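Local structure of muconate cycloisomerase (Azorhizobium caulinodans, 3MY9) at residues R93-L98 / E103-V108. The protein belongs to the enolase superfamily, pairing a mandelate racemase/muconate lactonizing enzyme-type N-terminal domain with a C-terminal TIM-barrel domain that carries magnesium. Residues are numbered along the deposited sequence; the frame is centred on the assembly and turned at random.
Sequences RMDKML and EAKAAV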
ATOM      1  N   ARG A  93      14.136 -10.415  34.191  1.00 62.17           N
ATOM      2  CA  ARG A  93      14.796 -11.701  34.503  1.00 64.97           C
ATOM      3  C   ARG A  93      13.817 -12.880  34.337  1.00 65.61           C
ATOM      4  O   ARG A  93      14.149 -13.860  33.716  1.00 66.94           O
ATOM      5  CB  ARG A  93      15.423 -11.696  35.900  1.00 65.95           C
ATOM      6  N   MET A  94      12.592 -12.760  34.846  1.00 65.26           N
ATOM      7  CA  MET A  94      11.626 -13.859  34.761  1.00 65.98           C
ATOM      8  C   MET A  94      11.219 -14.137  33.296  1.00 67.39           C
ATOM      9  O   MET A  94      11.041 -15.298  32.919  1.00 69.45           O
ATOM     10  CB  MET A  94      10.401 -13.589  35.647  1.00 64.12           C
ATOM     11  CG  MET A  94      10.710 -13.405  37.167  1.00 62.51           C
ATOM     12  SD  MET A  94       9.244 -13.326  38.280  1.00 53.67           S
ATOM     13  CE  MET A  94       8.484 -11.840  37.711  1.00 53.58           C
ATOM     14  N   ASP A  95      11.113 -13.095  32.468  1.00 66.88           N
ATOM     15  CA  ASP A  95      10.806 -13.264  31.034  1.00 68.09           C
ATOM     16  C   ASP A  95      11.977 -13.881  30.224  1.00 71.23           C
ATOM     17  O   ASP A  95      11.763 -14.527  29.201  1.00 72.16           O
ATOM     18  CB  ASP A  95      10.380 -11.929  30.396  1.00 65.46           C
ATOM     19  CG  ASP A  95       8.969 -11.479  30.808  1.00 64.77           C
ATOM     20  OD1 ASP A  95       8.183 -12.308  31.342  1.00 65.07           O
ATOM     21  OD2 ASP A  95       8.634 -10.288  30.565  1.00 63.30           O
ATOM     22  N   LYS A  96      13.203 -13.662  30.673  1.00 73.64           N
ATOM     23  CA  LYS A  96      14.387 -14.198  30.015  1.00 77.13           C
ATOM     24  C   LYS A  96      14.578 -15.692  30.321  1.00 80.53           C
ATOM     25  O   LYS A  96      14.986 -16.458  29.447  1.00 82.11           O
ATOM     26  CB  LYS A  96      15.629 -13.422  30.479  1.00 77.90           C
ATOM     27  CG  LYS A  96      16.969 -13.949  29.937  1.00 81.78           C
ATOM     28  CD  LYS A  96      17.564 -13.059  28.837  1.00 83.51           C
ATOM     29  CE  LYS A  96      18.588 -12.056  29.415  1.00 84.60           C
ATOM     30  NZ  LYS A  96      19.610 -11.624  28.401  1.00 85.95           N
ATOM     31  N   MET A  97      14.295 -16.091  31.562  1.00 81.93           N
ATOM     32  CA  MET A  97      14.507 -17.470  32.017  1.00 85.50           C
ATOM     33  C   MET A  97      13.314 -18.393  31.732  1.00 86.54           C
ATOM     34  O   MET A  97      13.499 -19.580  31.481  1.00 89.12           O
ATOM     35  CB  MET A  97      14.847 -17.494  33.515  1.00 85.91           C
ATOM     36  CG  MET A  97      16.176 -16.806  33.867  1.00 86.75           C
ATOM     37  SD  MET A  97      17.669 -17.587  33.163  1.00 88.33           S
ATOM     38  CE  MET A  97      18.092 -18.781  34.435  1.00 92.28           C
ATOM     39  N   LEU A  98      12.102 -17.849  31.769  1.00 85.55           N
ATOM     40  CA  LEU A  98      10.881 -18.609  31.469  1.00 86.40           C
ATOM     41  C   LEU A  98      10.032 -17.886  30.421  1.00 84.73           C
ATOM     42  O   LEU A  98       9.964 -16.654  30.410  1.00 82.93           O
ATOM     43  CB  LEU A  98      10.066 -18.803  32.746  1.00 86.30           C
ATOM     44  CG  LEU A  98       8.718 -19.524  32.652  1.00 86.80           C
ATOM     45  CD1 LEU A  98       8.912 -21.018  32.383  1.00 90.21           C
ATOM     46  CD2 LEU A  98       7.950 -19.299  33.940  1.00 86.53           C
ATOM     47  N   GLU A 103       0.700 -15.315  34.162  1.00 67.60           N
ATOM     48  CA  GLU A 103      -0.078 -15.319  35.406  1.00 67.00           C
ATOM     49  C   GLU A 103       0.828 -15.407  36.630  1.00 66.60           C
ATOM     50  O   GLU A 103       0.740 -14.583  37.540  1.00 65.88           O
ATOM     51  CB  GLU A 103      -1.075 -16.487  35.412  1.00 68.60           C
ATOM     52  CG  GLU A 103      -2.243 -16.343  34.426  1.00 69.47           C
ATOM     53  CD  GLU A 103      -1.926 -16.768  32.976  1.00 72.20           C
ATOM     54  OE1 GLU A 103      -0.879 -17.425  32.752  1.00 75.08           O
ATOM     55  OE2 GLU A 103      -2.740 -16.451  32.063  1.00 69.70           O
ATOM     56  N   ALA A 104       1.700 -16.404  36.645  1.00 66.42           N
ATOM     57  CA  ALA A 104       2.615 -16.601  37.763  1.00 66.54           C
ATOM     58  C   ALA A 104       3.571 -15.420  37.969  1.00 64.22           C
ATOM     59  O   ALA A 104       3.822 -15.001  39.093  1.00 64.01           O
ATOM     60  CB  ALA A 104       3.405 -17.886  37.565  1.00 69.16           C
ATOM     61  N   LYS A 105       4.099 -14.882  36.877  1.00 61.97           N
ATOM     62  CA  LYS A 105       4.985 -13.712  36.936  1.00 59.90           C
ATOM     63  C   LYS A 105       4.231 -12.506  37.507  1.00 56.85           C
ATOM     64  O   LYS A 105       4.763 -11.801  38.360  1.00 56.05           O
ATOM     65  CB  LYS A 105       5.560 -13.372  35.543  1.00 59.32           C
ATOM     66  CG  LYS A 105       6.449 -14.464  34.935  1.00 61.61           C
ATOM     67  CD  LYS A 105       6.567 -14.314  33.427  1.00 62.11           C
ATOM     68  CE  LYS A 105       7.634 -15.226  32.851  1.00 66.05           C
ATOM     69  NZ  LYS A 105       7.650 -15.124  31.366  1.00 67.68           N
ATOM     70  N   ALA A 106       3.000 -12.286  37.042  1.00 54.54           N
ATOM     71  CA  ALA A 106       2.168 -11.174  37.557  1.00 52.72           C
ATOM     72  C   ALA A 106       1.900 -11.267  39.078  1.00 53.33           C
ATOM     73  O   ALA A 106       1.811 -10.235  39.749  1.00 52.19           O
ATOM     74  CB  ALA A 106       0.860 -11.066  36.789  1.00 51.42           C
ATOM     75  N   ALA A 107       1.810 -12.482  39.621  1.00 54.71           N
ATOM     76  CA  ALA A 107       1.632 -12.662  41.076  1.00 56.00           C
ATOM     77  C   ALA A 107       2.875 -12.227  41.839  1.00 56.59           C
ATOM     78  O   ALA A 107       2.777 -11.682  42.942  1.00 57.23           O
ATOM     79  CB  ALA A 107       1.281 -14.122  41.430  1.00 57.58           C
ATOM     80  N   VAL A 108       4.048 -12.473  41.264  1.00 56.99           N
ATOM     81  CA  VAL A 108       5.294 -12.028  41.881  1.00 57.28           C
ATOM     82  C   VAL A 108       5.379 -10.505  41.914  1.00 55.67           C
ATOM     83  O   VAL A 108       5.675  -9.933  42.953  1.00 55.86           O
ATOM     84  CB  VAL A 108       6.515 -12.581  41.149  1.00 58.63           C
ATOM     85  CG1 VAL A 108       7.767 -11.853  41.590  1.00 58.73           C
ATOM     86  CG2 VAL A 108       6.650 -14.075  41.400  1.00 60.37           C
TER
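K105 ties two successive helices of the N-terminal domain together by a salt bridge to D95 and a hydrogen bond to L98 O. The contact joins the two arms of a nearly antiparallel helical hairpin in the capping domain of an enolase-superfamily protein. Helix 87-97 ends at a short turn and helix 102-120 runs back; the two short segments make an angle of 158°, with axes 11.0 Å apart at their closest. The K105 side chain spans this gap. With CG turned away from its own carbonyl carbon (chi1 -63°) and the rest of the chain stretched out, NZ reaches the C-terminal end of the first helix. On the way, CE passes 3.4 Å from M94 O. K105 is buried, and its ammonium group has two acceptors here, one charged and one backbone. D95 also forms a weak, long ion pair with K281 through OD2. Apolar packing continues along the lysine stem toward its root. A turn at the thioether of M94 (chi3 -65°) brings CE to 3.9 Å from K105 CB. M94 SD sits 3.9 Å from V108 CG1. Helix 64-79 adds to this core, with L75 and I79 against M94 and L71 and I79 against V108. K105 NZ meets D95 OD1 at 2.9 Å on the anti side of the carboxylate, and it approaches L98 O, also at 2.9 Å, from above the carbonyl plane.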